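Local coordinates for protein 3',5'-cyclic-nucleotide phosphodiesterase 1 (Saccharomyces cerevisiae, PDB 4OJV) that belongs to the class-II cyclic-nucleotide phosphodiesterase family, in the metallo-hydrolase/oxidoreductase clan, and holds two zinc ions in neighbouring metal sites, at residues 345-348 / 349-352; 305-308 / 309-313. One frame throughout, in Å; residues are numbered along the deposited sequence.

Interaction 1: residues 345-348 / 349-352; sequences RFLA and EERN
Phe-346 and Glu-350 meet one turn apart on the outer side of helix 336-350. Both send CG anti to the backbone N (chi1 178° for the phenylalanine), and the glutamate then runs extended, which brings its OE1 to 3.4 Å from CE1 of the ring. The approach to the ring is oblique, with carboxylate and ring planes 75° apart. The other carboxylate oxygen of Glu-350, OE2, lies 3.9 Å from CD2 of Leu-347, whose side chain runs beside that of Glu-350 and points the same way. This outer side is loose, and Glu-349 and Glu-350 are both exposed.

The inner side is much tighter. Ala-348 is buried against Ile-301 of helix 297-311 and against Leu-353 and Leu-356, while Leu-347 reaches Pro-297 and Ile-301. Arg-351 leaves the helix end: its CG rests 3.3 Å from Leu-347 O, and a bend at chi2 (-79°) redirects the chain so that NH1 hydrogen-bonds Asn-302. Beneath the side chains the helical bonds run on as far as Arg-351 N, with Glu-350 N 2.9 Å from Phe-346 O and Arg-351 N likewise 2.9 Å from Leu-347 O. Asn-352, with positive phi, closes a Schellman motif; its N also hydrogen-bonds Glu-349 O, 3.2 Å away.

The chemistry thus differs between the two sides: apolar burial and the bond from Arg-351 to Asn-302 lie on the inner one, whereas the acidic groups, near a helix C-terminus whose dipole would tend to disfavour negative charge, sit on the exposed one, where solvent can temper that cost.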
ATOM      1  N   ARG A 345     -21.017 -21.877   2.172  1.00 14.44           N
ATOM      2  CA  ARG A 345     -21.743 -22.710   3.136  1.00 14.62           C
ATOM      3  C   ARG A 345     -22.847 -23.519   2.454  1.00 16.07           C
ATOM      4  O   ARG A 345     -23.045 -24.702   2.767  1.00 18.36           O
ATOM      5  CB  ARG A 345     -22.299 -21.862   4.274  1.00 15.50           C
ATOM      6  CG  ARG A 345     -21.223 -21.396   5.238  1.00 14.88           C
ATOM      7  CD  ARG A 345     -21.798 -20.479   6.298  1.00 15.25           C
ATOM      8  NE  ARG A 345     -20.784 -20.121   7.289  1.00 14.34           N
ATOM      9  CZ  ARG A 345     -20.889 -19.110   8.145  1.00 14.63           C
ATOM     10  NH1 ARG A 345     -21.959 -18.325   8.134  1.00 16.84           N
ATOM     11  NH2 ARG A 345     -19.913 -18.870   9.010  1.00 15.64           N
ATOM     12  N   PHE A 346     -23.539 -22.885   1.508  1.00 15.99           N
ATOM     13  CA  PHE A 346     -24.589 -23.569   0.753  1.00 17.03           C
ATOM     14  C   PHE A 346     -24.006 -24.719  -0.066  1.00 17.36           C
ATOM     15  O   PHE A 346     -24.528 -25.840  -0.041  1.00 18.54           O
ATOM     16  CB  PHE A 346     -25.336 -22.588  -0.157  1.00 19.04           C
ATOM     17  CG  PHE A 346     -26.403 -23.238  -0.998  1.00 20.84           C
ATOM     18  CD1 PHE A 346     -26.091 -23.790  -2.239  1.00 22.80           C
ATOM     19  CD2 PHE A 346     -27.719 -23.302  -0.549  1.00 23.95           C
ATOM     20  CE1 PHE A 346     -27.069 -24.396  -3.014  1.00 26.14           C
ATOM     21  CE2 PHE A 346     -28.703 -23.904  -1.324  1.00 25.18           C
ATOM     22  CZ  PHE A 346     -28.374 -24.453  -2.554  1.00 26.70           C
ATOM     23  N   LEU A 347     -22.920 -24.452  -0.786  1.00 16.84           N
ATOM     24  CA  LEU A 347     -22.304 -25.454  -1.643  1.00 17.37           C
ATOM     25  C   LEU A 347     -21.677 -26.589  -0.837  1.00 19.08           C
ATOM     26  O   LEU A 347     -21.728 -27.748  -1.254  1.00 20.80           O
ATOM     27  CB  LEU A 347     -21.288 -24.826  -2.602  1.00 18.07           C
ATOM     28  CG  LEU A 347     -21.851 -23.955  -3.731  1.00 18.41           C
ATOM     29  CD1 LEU A 347     -20.739 -23.133  -4.373  1.00 19.17           C
ATOM     30  CD2 LEU A 347     -22.586 -24.786  -4.781  1.00 21.55           C
ATOM     31  N   ALA A 348     -21.116 -26.264   0.326  1.00 17.69           N
ATOM     32  CA  ALA A 348     -20.564 -27.287   1.208  1.00 18.72           C
ATOM     33  C   ALA A 348     -21.666 -28.237   1.694  1.00 19.78           C
ATOM     34  O   ALA A 348     -21.469 -29.456   1.714  1.00 22.92           O
ATOM     35  CB  ALA A 348     -19.822 -26.662   2.382  1.00 19.66           C
ATOM     36  N   GLU A 349     -22.813 -27.673   2.072  1.00 19.44           N
ATOM     37  CA  GLU A 349     -23.974 -28.460   2.511  1.00 21.44           C
ATOM     38  C   GLU A 349     -24.506 -29.337   1.379  1.00 24.91           C
ATOM     39  O   GLU A 349     -24.832 -30.501   1.600  1.00 25.82           O
ATOM     40  CB  GLU A 349     -25.082 -27.543   3.045  1.00 24.22           C
ATOM     41  CG  GLU A 349     -26.273 -28.269   3.667  1.00 29.82           C
ATOM     42  CD  GLU A 349     -26.058 -28.598   5.131  1.00 33.93           C
ATOM     43  OE1 GLU A 349     -26.059 -27.662   5.960  1.00 42.02           O
ATOM     44  OE2 GLU A 349     -25.905 -29.794   5.456  1.00 43.94           O
ATOM     45  N   GLU A 350     -24.584 -28.770   0.176  1.00 22.59           N
ATOM     46  CA  GLU A 350     -25.054 -29.482  -1.018  1.00 24.78           C
ATOM     47  C   GLU A 350     -24.123 -30.645  -1.375  1.00 25.61           C
ATOM     48  O   GLU A 350     -24.583 -31.710  -1.806  1.00 30.16           O
ATOM     49  CB  GLU A 350     -25.175 -28.497  -2.188  1.00 28.29           C
ATOM     50  CG  GLU A 350     -25.643 -29.091  -3.507  1.00 32.04           C
ATOM     51  CD  GLU A 350     -25.876 -28.020  -4.555  1.00 36.03           C
ATOM     52  OE1 GLU A 350     -26.961 -27.400  -4.542  1.00 39.57           O
ATOM     53  OE2 GLU A 350     -24.972 -27.798  -5.387  1.00 40.19           O
ATOM     54  N   ARG A 351     -22.824 -30.440  -1.167  1.00 26.13           N
ATOM     55  CA  ARG A 351     -21.793 -31.447  -1.442  1.00 27.46           C
ATOM     56  C   ARG A 351     -21.526 -32.385  -0.260  1.00 26.21           C
ATOM     57  O   ARG A 351     -20.620 -33.220  -0.329  1.00 32.31           O
ATOM     58  CB  ARG A 351     -20.478 -30.777  -1.858  1.00 29.57           C
ATOM     59  CG  ARG A 351     -20.506 -30.072  -3.205  1.00 31.09           C
ATOM     60  CD  ARG A 351     -20.369 -31.050  -4.360  1.00 33.36           C
ATOM     61  NE  ARG A 351     -20.360 -30.355  -5.643  1.00 36.37           N
ATOM     62  CZ  ARG A 351     -19.265 -29.891  -6.241  1.00 34.93           C
ATOM     63  NH1 ARG A 351     -18.071 -30.046  -5.676  1.00 33.61           N
ATOM     64  NH2 ARG A 351     -19.365 -29.272  -7.409  1.00 35.73           N
ATOM     65  N   ASN A 352     -22.304 -32.233   0.814  1.00 23.57           N
ATOM     66  CA  ASN A 352     -22.162 -33.049   2.032  1.00 26.95           C
ATOM     67  C   ASN A 352     -20.715 -33.162   2.531  1.00 25.81           C
ATOM     68  O   ASN A 352     -20.172 -34.253   2.659  1.00 26.34           O
ATOM     69  CB  ASN A 352     -22.796 -34.446   1.856  1.00 30.39           C
ATOM     70  CG  ASN A 352     -24.307 -34.398   1.698  1.00 32.38           C
ATOM     71  OD1 ASN A 352     -24.827 -33.842   0.730  1.00 41.00           O
ATOM     72  ND2 ASN A 352     -25.020 -35.006   2.642  1.00 30.27           N
TER

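Interaction 2: residues 305-308 / 309-313; sequences SNLN and TLYNS
Leu-307 and Tyr-311, four residues apart, lay their side chains side by side in the same direction. The leucine carries CG anti to its backbone nitrogen (chi1 178°), which sends CD1 up against the tyrosine ring, 3.6 Å from CE2; CG lies nearly as close to the same ring atom. The hydroxyl of Tyr-311 goes on to hydrogen-bond Ile-268 O.

Thr-309 puts its rotamer to a different use. OG1 sits beside the backbone nitrogen and reaches back to Ser-305 O at 3.1 Å, while Thr-309 N binds that carbonyl at 2.9 Å. The two donors arrive from opposite faces of the carbonyl plane, so one oxygen accepts both. This is the C-terminal turn of helix 297-311, which lies in the connection between parallel strands 273-279 and 321-325, in an architecture consistent with the metallo-beta-lactamase fold of the family's clan. Leu-310 touches Trp-261, Ser-262 and Ala-265 of helix 256-267, and Tyr-311 leans on Val-264 of the same helix.

Asn-312, with positive phi, ends the helix, its N hydrogen-bonded to Asn-308 O at 2.9 Å. Two waters lie at this end. The side-chain OD1 of Asn-308 reaches one of them at 2.8 Å, and that water in turn accepts from Ser-313 N at 2.9 Å. The second lies between Asn-308 O and Ser-313 O, 2.8 Å from the latter, though more acceptors surround it than its two protons can serve.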
ATOM      1  N   SER A 305     -13.687 -30.530  -1.969  1.00 15.36           N
ATOM      2  CA  SER A 305     -14.288 -31.836  -2.263  1.00 16.82           C
ATOM      3  C   SER A 305     -13.205 -32.854  -2.644  1.00 16.43           C
ATOM      4  O   SER A 305     -13.264 -34.018  -2.230  1.00 17.85           O
ATOM      5  CB  SER A 305     -15.306 -31.692  -3.390  1.00 17.52           C
ATOM      6  OG  SER A 305     -16.476 -31.037  -2.934  1.00 24.60           O
ATOM      7  N   ASN A 306     -12.211 -32.420  -3.424  1.00 15.85           N
ATOM      8  CA  ASN A 306     -11.083 -33.279  -3.775  1.00 16.07           C
ATOM      9  C   ASN A 306     -10.289 -33.706  -2.539  1.00 15.32           C
ATOM     10  O   ASN A 306      -9.959 -34.888  -2.385  1.00 16.41           O
ATOM     11  CB  ASN A 306     -10.172 -32.618  -4.814  1.00 17.79           C
ATOM     12  CG  ASN A 306     -10.847 -32.441  -6.163  1.00 23.83           C
ATOM     13  OD1 ASN A 306     -11.894 -33.034  -6.444  1.00 26.24           O
ATOM     14  ND2 ASN A 306     -10.244 -31.616  -7.012  1.00 26.28           N
ATOM     15  N   LEU A 307     -10.005 -32.760  -1.645  1.00 14.84           N
ATOM     16  CA  LEU A 307      -9.352 -33.090  -0.386  1.00 14.26           C
ATOM     17  C   LEU A 307     -10.193 -34.083   0.425  1.00 13.90           C
ATOM     18  O   LEU A 307      -9.661 -35.041   0.994  1.00 14.77           O
ATOM     19  CB  LEU A 307      -9.079 -31.821   0.429  1.00 15.49           C
ATOM     20  CG  LEU A 307      -8.430 -32.053   1.803  1.00 15.19           C
ATOM     21  CD1 LEU A 307      -7.078 -32.749   1.694  1.00 15.58           C
ATOM     22  CD2 LEU A 307      -8.301 -30.739   2.559  1.00 16.86           C
ATOM     23  N   ASN A 308     -11.497 -33.842   0.468  1.00 14.28           N
ATOM     24  CA  ASN A 308     -12.429 -34.731   1.153  1.00 14.70           C
ATOM     25  C   ASN A 308     -12.363 -36.165   0.619  1.00 14.97           C
ATOM     26  O   ASN A 308     -12.296 -37.120   1.398  1.00 14.95           O
ATOM     27  CB  ASN A 308     -13.844 -34.187   1.035  1.00 15.74           C
ATOM     28  CG  ASN A 308     -14.840 -34.991   1.835  1.00 17.47           C
ATOM     29  OD1 ASN A 308     -14.625 -35.254   3.016  1.00 17.44           O
ATOM     30  ND2 ASN A 308     -15.947 -35.364   1.203  1.00 20.48           N
ATOM     31  N   THR A 309     -12.364 -36.306  -0.702  1.00 14.86           N
ATOM     32  CA  THR A 309     -12.284 -37.619  -1.339  1.00 15.42           C
ATOM     33  C   THR A 309     -10.991 -38.326  -0.930  1.00 15.85           C
ATOM     34  O   THR A 309     -10.989 -39.528  -0.670  1.00 16.36           O
ATOM     35  CB  THR A 309     -12.395 -37.498  -2.876  1.00 17.39           C
ATOM     36  OG1 THR A 309     -13.663 -36.925  -3.207  1.00 20.07           O
ATOM     37  CG2 THR A 309     -12.268 -38.858  -3.556  1.00 20.10           C
ATOM     38  N   LEU A 310      -9.893 -37.577  -0.848  1.00 16.13           N
ATOM     39  CA  LEU A 310      -8.604 -38.166  -0.496  1.00 16.10           C
ATOM     40  C   LEU A 310      -8.534 -38.618   0.963  1.00 16.17           C
ATOM     41  O   LEU A 310      -8.007 -39.695   1.256  1.00 18.10           O
ATOM     42  CB  LEU A 310      -7.455 -37.208  -0.850  1.00 16.17           C
ATOM     43  CG  LEU A 310      -7.240 -37.016  -2.356  1.00 16.96           C
ATOM     44  CD1 LEU A 310      -6.480 -35.723  -2.616  1.00 18.06           C
ATOM     45  CD2 LEU A 310      -6.531 -38.207  -2.995  1.00 20.41           C
ATOM     46  N   TYR A 311      -9.067 -37.811   1.879  1.00 14.86           N
ATOM     47  CA  TYR A 311      -9.149 -38.234   3.276  1.00 15.40           C
ATOM     48  C   TYR A 311     -10.067 -39.454   3.414  1.00 15.32           C
ATOM     49  O   TYR A 311      -9.826 -40.328   4.245  1.00 17.75           O
ATOM     50  CB  TYR A 311      -9.626 -37.105   4.180  1.00 15.87           C
ATOM     51  CG  TYR A 311      -8.544 -36.174   4.695  1.00 14.23           C
ATOM     52  CD1 TYR A 311      -7.449 -36.662   5.408  1.00 15.75           C
ATOM     53  CD2 TYR A 311      -8.661 -34.798   4.527  1.00 14.91           C
ATOM     54  CE1 TYR A 311      -6.482 -35.801   5.905  1.00 16.15           C
ATOM     55  CE2 TYR A 311      -7.704 -33.930   5.023  1.00 15.28           C
ATOM     56  CZ  TYR A 311      -6.620 -34.434   5.709  1.00 15.22           C
ATOM     57  OH  TYR A 311      -5.672 -33.564   6.203  1.00 17.34           O
ATOM     58  N   ASN A 312     -11.124 -39.492   2.605  1.00 15.32           N
ATOM     59  CA  ASN A 312     -11.963 -40.686   2.460  1.00 15.33           C
ATOM     60  C   ASN A 312     -12.673 -41.109   3.747  1.00 14.58           C
ATOM     61  O   ASN A 312     -12.740 -42.302   4.076  1.00 15.65           O
ATOM     62  CB  ASN A 312     -11.133 -41.836   1.872  1.00 16.44           C
ATOM     63  CG  ASN A 312     -11.988 -42.987   1.408  1.00 15.72           C
ATOM     64  OD1 ASN A 312     -13.091 -42.776   0.915  1.00 16.91           O
ATOM     65  ND2 ASN A 312     -11.493 -44.210   1.582  1.00 17.90           N
ATOM     66  N   SER A 313     -13.216 -40.133   4.464  1.00 14.56           N
ATOM     67  CA  SER A 313     -13.994 -40.388   5.675  1.00 13.62           C
ATOM     68  C   SER A 313     -15.477 -40.119   5.463  1.00 14.31           C
ATOM     69  O   SER A 313     -15.858 -39.162   4.788  1.00 14.66           O
ATOM     70  CB  SER A 313     -13.475 -39.522   6.827  1.00 15.63           C
ATOM     71  OG  SER A 313     -14.327 -39.581   7.955  1.00 16.30           O
TER
HETATM   72  O   HOH W   1     -12.973 -37.233   4.181  1.00 17.05           O
HETATM   73  O   HOH W   2     -15.030 -38.532   2.220  1.00 25.12           O

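Overall arrangement
Both interactions are helix C-terminal turns, on neighbouring helices at one flank of the chain, their centres about 14 Å apart and each more than 20 Å from the chain's centre. Interaction 2 comes first along the sequence, on helix 297-311; the chain then passes through strand 321-325 before helix 336-350 carries interaction 1 and leads on to strand 357-360. The two helices therefore lie in successive connections of the same mixed sheet's parallel edge. They touch directly where Arg-351 NH1 approaches Ser-305 OG at 3.3 Å, a weak hydrogen bond. Thus one helix end packs on the body of its neighbour.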